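Local coordinates for cellulosomal scaffoldin (Bacteroides cellulosolvens, PDB 1TYJ), which forms, in its eleventh cohesin module of type II, a beta-sandwich that probably binds dockerin modules during cellulosome assembly, at residues Gln34-Leu44 against Ile126-Met137. Sequence-based numbering, arbitrary orientation. Where two conformers were deposited one is given.
Sequences QFNIKYNTTYL and IKLATFENGSSM
The ring of Phe131 brings its edge against a face of Phe35: Phe131 CE2 stands over the centre of the Phe35 ring, 3.9 Å from Phe35 CG, and the planes meet at 76°, a T-shaped stack. At the far end, Thr42 CG2 lies over one face of the Tyr43 ring, Asn40 ND2 lies in plane at its edge, and Ile126 CD1 comes to it obliquely. Ile37 runs alongside Phe131; with CG1 beside the backbone N (chi1 -61°) it sends CD1 obliquely to Phe131 CE2 at 3.7 Å and its other branch, CG2, to Ala129 CB at 3.5 Å. Ile22 touches Phe35, Ile37 and Phe131, so this face looks into the core between the two sheets of the cohesin beta-sandwich. Here strands 30-38 and 126-131 pair antiparallel: Ile37 and Phe131 form a non-hydrogen-bonded pair, Lys38 and Thr130 a hydrogen-bonded one, Lys38 N giving to Thr130 O (2.8 Å) and Thr130 N to Lys38 O. Glu132 N donates to Asn36 O at 3.1 Å. On the other face, in one of its two conformers, Thr130 OG1 donates to Glu132 OE2 and lies against Lys38 CB. Asn36 extends under the turn after Glu132, its CG 3.5 Å from Glu132 O and its amide end filling the space by Gly134 N and Ser135 CB; an alanine here, lacking that end, would probably leave a gap and free the turn to shift. A water accepts from Asn40 N and donates to Leu128 O, bridging the backbones, and the CD1 methyls of Leu44 and Leu128 meet at 3.7 Å.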
loop_
_atom_site.group_PDB
_atom_site.type_symbol
_atom_site.label_atom_id
_atom_site.label_comp_id
_atom_site.label_asym_id
_atom_site.label_seq_id
_atom_site.Cartn_x
_atom_site.Cartn_y
_atom_site.Cartn_z
ATOM N N GLN A 34 7.010 3.022 3.179
ATOM C CA GLN A 34 7.389 1.851 2.378
ATOM C C GLN A 34 6.574 0.681 2.912
ATOM O O GLN A 34 6.467 0.508 4.146
ATOM C CB GLN A 34 8.890 1.552 2.505
ATOM C CG GLN A 34 9.321 0.525 1.450
ATOM C CD GLN A 34 10.799 0.257 1.450
ATOM O OE1 GLN A 34 11.596 1.171 1.490
ATOM N NE2 GLN A 34 11.163 -1.012 1.370
ATOM N N PHE A 35 6.034 -0.124 2.000
ATOM C CA PHE A 35 5.221 -1.300 2.360
ATOM C C PHE A 35 5.772 -2.576 1.754
ATOM O O PHE A 35 6.278 -2.536 0.623
ATOM C CB PHE A 35 3.784 -1.162 1.844
ATOM C CG PHE A 35 3.003 -0.021 2.444
ATOM C CD1 PHE A 35 2.074 0.671 1.655
ATOM C CD2 PHE A 35 3.193 0.384 3.790
ATOM C CE1 PHE A 35 1.320 1.686 2.194
ATOM C CE2 PHE A 35 2.448 1.427 4.325
ATOM C CZ PHE A 35 1.510 2.075 3.532
ATOM N N ASN A 36 5.666 -3.681 2.507
ATOM C CA ASN A 36 5.879 -5.016 1.977
ATOM C C ASN A 36 4.549 -5.747 2.177
ATOM O O ASN A 36 4.082 -5.892 3.322
ATOM C CB ASN A 36 6.995 -5.729 2.752
ATOM C CG ASN A 36 7.445 -6.986 2.042
ATOM O OD1 ASN A 36 7.083 -8.120 2.431
ATOM N ND2 ASN A 36 8.158 -6.800 0.947
ATOM N N ILE A 37 3.930 -6.168 1.072
ATOM C CA ILE A 37 2.557 -6.746 1.081
ATOM C C ILE A 37 2.538 -8.103 0.422
ATOM O O ILE A 37 3.097 -8.294 -0.660
ATOM C CB ILE A 37 1.553 -5.795 0.377
ATOM C CG1 ILE A 37 1.500 -4.458 1.111
ATOM C CG2 ILE A 37 0.163 -6.465 0.206
ATOM C CD1 ILE A 37 0.593 -3.390 0.425
ATOM N N LYS A 38 1.913 -9.073 1.083
ATOM C CA LYS A 38 1.862 -10.426 0.526
ATOM C C LYS A 38 0.448 -10.686 0.037
ATOM O O LYS A 38 -0.524 -10.234 0.642
ATOM C CB LYS A 38 2.289 -11.420 1.622
ATOM C CG LYS A 38 2.159 -12.873 1.280
ATOM C CD LYS A 38 3.507 -13.430 0.910
ATOM C CE LYS A 38 3.378 -14.725 0.143
ATOM N NZ LYS A 38 2.529 -14.625 -1.071
ATOM N N TYR A 39 0.318 -11.383 -1.083
ATOM C CA TYR A 39 -0.995 -11.785 -1.557
ATOM C C TYR A 39 -0.893 -13.209 -2.070
ATOM O O TYR A 39 0.212 -13.744 -2.251
ATOM C CB TYR A 39 -1.511 -10.814 -2.664
ATOM C CG TYR A 39 -0.638 -10.855 -3.926
ATOM C CD1 TYR A 39 -1.003 -11.665 -5.003
ATOM C CD2 TYR A 39 0.555 -10.084 -4.027
ATOM C CE1 TYR A 39 -0.204 -11.765 -6.149
ATOM C CE2 TYR A 39 1.362 -10.190 -5.122
ATOM C CZ TYR A 39 0.968 -11.007 -6.199
ATOM O OH TYR A 39 1.758 -11.100 -7.306
ATOM N N ASN A 40 -2.049 -13.828 -2.283
ATOM C CA ASN A 40 -2.087 -15.220 -2.716
ATOM C C ASN A 40 -2.100 -15.330 -4.239
ATOM O O ASN A 40 -3.105 -15.028 -4.866
ATOM C CB ASN A 40 -3.303 -15.932 -2.116
ATOM C CG ASN A 40 -3.274 -17.423 -2.362
ATOM O OD1 ASN A 40 -2.664 -17.898 -3.334
ATOM N ND2 ASN A 40 -3.896 -18.201 -1.438
ATOM N N THR A 41 -0.976 -15.781 -4.821
ATOM C CA THR A 41 -0.845 -15.863 -6.286
ATOM C C THR A 41 -1.763 -16.898 -6.954
ATOM O O THR A 41 -1.921 -16.891 -8.174
ATOM C CB THR A 41 0.615 -16.184 -6.719
ATOM O OG1 THR A 41 0.980 -17.485 -6.245
ATOM C CG2 THR A 41 1.598 -15.147 -6.196
ATOM N N THR A 42 -2.366 -17.788 -6.172
ATOM C CA THR A 42 -3.338 -18.743 -6.712
ATOM C C THR A 42 -4.609 -18.023 -7.170
ATOM O O THR A 42 -5.222 -18.422 -8.160
ATOM C CB THR A 42 -3.671 -19.792 -5.645
ATOM O OG1 THR A 42 -2.468 -20.493 -5.317
ATOM C CG2 THR A 42 -4.748 -20.801 -6.114
ATOM N N TYR A 43 -4.999 -16.952 -6.468
ATOM C CA TYR A 43 -6.300 -16.329 -6.710
ATOM C C TYR A 43 -6.244 -14.957 -7.323
ATOM O O TYR A 43 -7.228 -14.521 -7.913
ATOM C CB TYR A 43 -7.113 -16.242 -5.409
ATOM C CG TYR A 43 -7.360 -17.618 -4.822
ATOM C CD1 TYR A 43 -6.589 -18.097 -3.754
ATOM C CD2 TYR A 43 -8.346 -18.451 -5.375
ATOM C CE1 TYR A 43 -6.816 -19.392 -3.228
ATOM C CE2 TYR A 43 -8.563 -19.721 -4.867
ATOM C CZ TYR A 43 -7.797 -20.180 -3.804
ATOM O OH TYR A 43 -8.032 -21.443 -3.306
ATOM N N LEU A 44 -5.118 -14.262 -7.135
ATOM C CA LEU A 44 -5.039 -12.819 -7.443
ATOM C C LEU A 44 -3.815 -12.476 -8.280
ATOM O O LEU A 44 -2.721 -13.014 -8.067
ATOM C CB LEU A 44 -4.970 -12.005 -6.127
ATOM C CG LEU A 44 -6.230 -12.132 -5.262
ATOM C CD1 LEU A 44 -5.915 -11.561 -3.913
ATOM C CD2 LEU A 44 -7.429 -11.350 -5.890
ATOM N N ILE A 126 -10.871 -15.299 1.211
ATOM C CA ILE A 126 -9.457 -15.188 1.486
ATOM C C ILE A 126 -9.153 -13.751 1.890
ATOM O O ILE A 126 -9.861 -12.821 1.503
ATOM C CB ILE A 126 -8.582 -15.548 0.246
ATOM C CG1 ILE A 126 -8.801 -14.555 -0.906
ATOM C CG2 ILE A 126 -8.883 -16.971 -0.253
ATOM C CD1 ILE A 126 -7.766 -14.708 -2.069
ATOM N N LYS A 127 -8.124 -13.583 2.710
ATOM C CA LYS A 127 -7.591 -12.253 3.021
ATOM C C LYS A 127 -7.173 -11.623 1.687
ATOM O O LYS A 127 -6.490 -12.256 0.881
ATOM C CB LYS A 127 -6.392 -12.386 3.962
ATOM C CG LYS A 127 -6.773 -12.791 5.386
ATOM C CD LYS A 127 -5.470 -13.167 6.121
ATOM C CE LYS A 127 -5.707 -13.503 7.592
ATOM N NZ LYS A 127 -4.383 -13.756 8.269
ATOM N N LEU A 128 -7.557 -10.380 1.443
ATOM C CA LEU A 128 -7.140 -9.804 0.147
ATOM C C LEU A 128 -5.606 -9.677 0.063
ATOM O O LEU A 128 -4.982 -9.943 -0.996
ATOM C CB LEU A 128 -7.797 -8.447 -0.063
ATOM C CG LEU A 128 -7.452 -7.759 -1.399
ATOM C CD1 LEU A 128 -7.761 -8.691 -2.592
ATOM C CD2 LEU A 128 -8.232 -6.440 -1.538
ATOM N N ALA A 129 -5.005 -9.255 1.166
ATOM C CA ALA A 129 -3.550 -9.148 1.265
ATOM C C ALA A 129 -3.187 -9.032 2.727
ATOM O O ALA A 129 -4.066 -8.805 3.566
ATOM C CB ALA A 129 -3.052 -7.915 0.485
ATOM N N THR A 130 -1.897 -9.163 3.013
ATOM C CA THR A 130 -1.373 -8.933 4.347
ATOM C C THR A 130 -0.138 -8.014 4.302
ATOM O O THR A 130 0.679 -8.125 3.389
ATOM C CB THR A 130 -0.987 -10.300 5.011
ATOM O OG1 THR A 130 0.051 -10.929 4.271
ATOM C CG2 THR A 130 -2.199 -11.240 5.096
ATOM N N PHE A 131 -0.000 -7.115 5.279
ATOM C CA PHE A 131 1.253 -6.399 5.423
ATOM C C PHE A 131 2.179 -7.291 6.272
ATOM O O PHE A 131 1.819 -7.665 7.401
ATOM C CB PHE A 131 1.010 -5.091 6.176
ATOM C CG PHE A 131 0.193 -4.079 5.409
ATOM C CD1 PHE A 131 -1.189 -4.026 5.562
ATOM C CD2 PHE A 131 0.819 -3.124 4.605
ATOM C CE1 PHE A 131 -1.973 -3.046 4.873
ATOM C CE2 PHE A 131 0.068 -2.130 3.911
ATOM C CZ PHE A 131 -1.334 -2.096 4.042
ATOM N N GLU A 132 3.361 -7.631 5.767
ATOM C CA GLU A 132 4.252 -8.524 6.528
ATOM C C GLU A 132 5.693 -8.174 6.249
ATOM O O GLU A 132 6.036 -7.883 5.111
ATOM C CB GLU A 132 4.053 -9.965 6.073
ATOM C CG GLU A 132 2.789 -10.653 6.494
ATOM C CD GLU A 132 2.782 -12.120 6.049
ATOM O OE1 GLU A 132 3.843 -12.794 6.209
ATOM O OE2 GLU A 132 1.730 -12.583 5.535
ATOM N N ASN A 133 6.535 -8.246 7.285
ATOM C CA ASN A 133 7.951 -7.945 7.153
ATOM C C ASN A 133 8.525 -8.826 6.065
ATOM O O ASN A 133 8.093 -9.980 5.879
ATOM C CB ASN A 133 8.666 -8.221 8.483
ATOM C CG ASN A 133 8.230 -7.260 9.626
ATOM O OD1 ASN A 133 8.278 -7.615 10.809
ATOM N ND2 ASN A 133 7.832 -6.057 9.274
ATOM N N GLY A 134 9.497 -8.311 5.330
ATOM C CA GLY A 134 10.194 -9.161 4.376
ATOM C C GLY A 134 11.452 -8.451 3.986
ATOM O O GLY A 134 12.239 -8.059 4.850
ATOM N N SER A 135 11.635 -8.285 2.679
ATOM C CA SER A 135 12.401 -7.163 2.166
ATOM C C SER A 135 13.772 -7.041 2.833
ATOM O O SER A 135 14.443 -8.035 3.108
ATOM C CB SER A 135 11.580 -5.891 2.410
ATOM O OG SER A 135 11.058 -5.874 3.750
ATOM N N SER A 136 14.183 -5.806 3.066
ATOM C CA SER A 136 15.372 -5.506 3.835
ATOM C C SER A 136 14.957 -4.305 4.691
ATOM O O SER A 136 15.767 -3.415 4.986
ATOM C CB SER A 136 16.540 -5.155 2.896
ATOM O OG SER A 136 16.587 -6.004 1.751
ATOM N N MET A 137 13.674 -4.277 5.060
ATOM C CA MET A 137 13.100 -3.147 5.796
ATOM C C MET A 137 13.425 -3.286 7.284
ATOM O O MET A 137 12.684 -3.950 8.028
ATOM C CB MET A 137 11.572 -3.063 5.577
ATOM C CG MET A 137 11.102 -2.936 4.104
ATOM S SD MET A 137 9.345 -2.481 3.856
ATOM C CE MET A 137 8.628 -3.281 5.276
HETATM O O HOH W 1 -4.217 -12.591 -1.144
#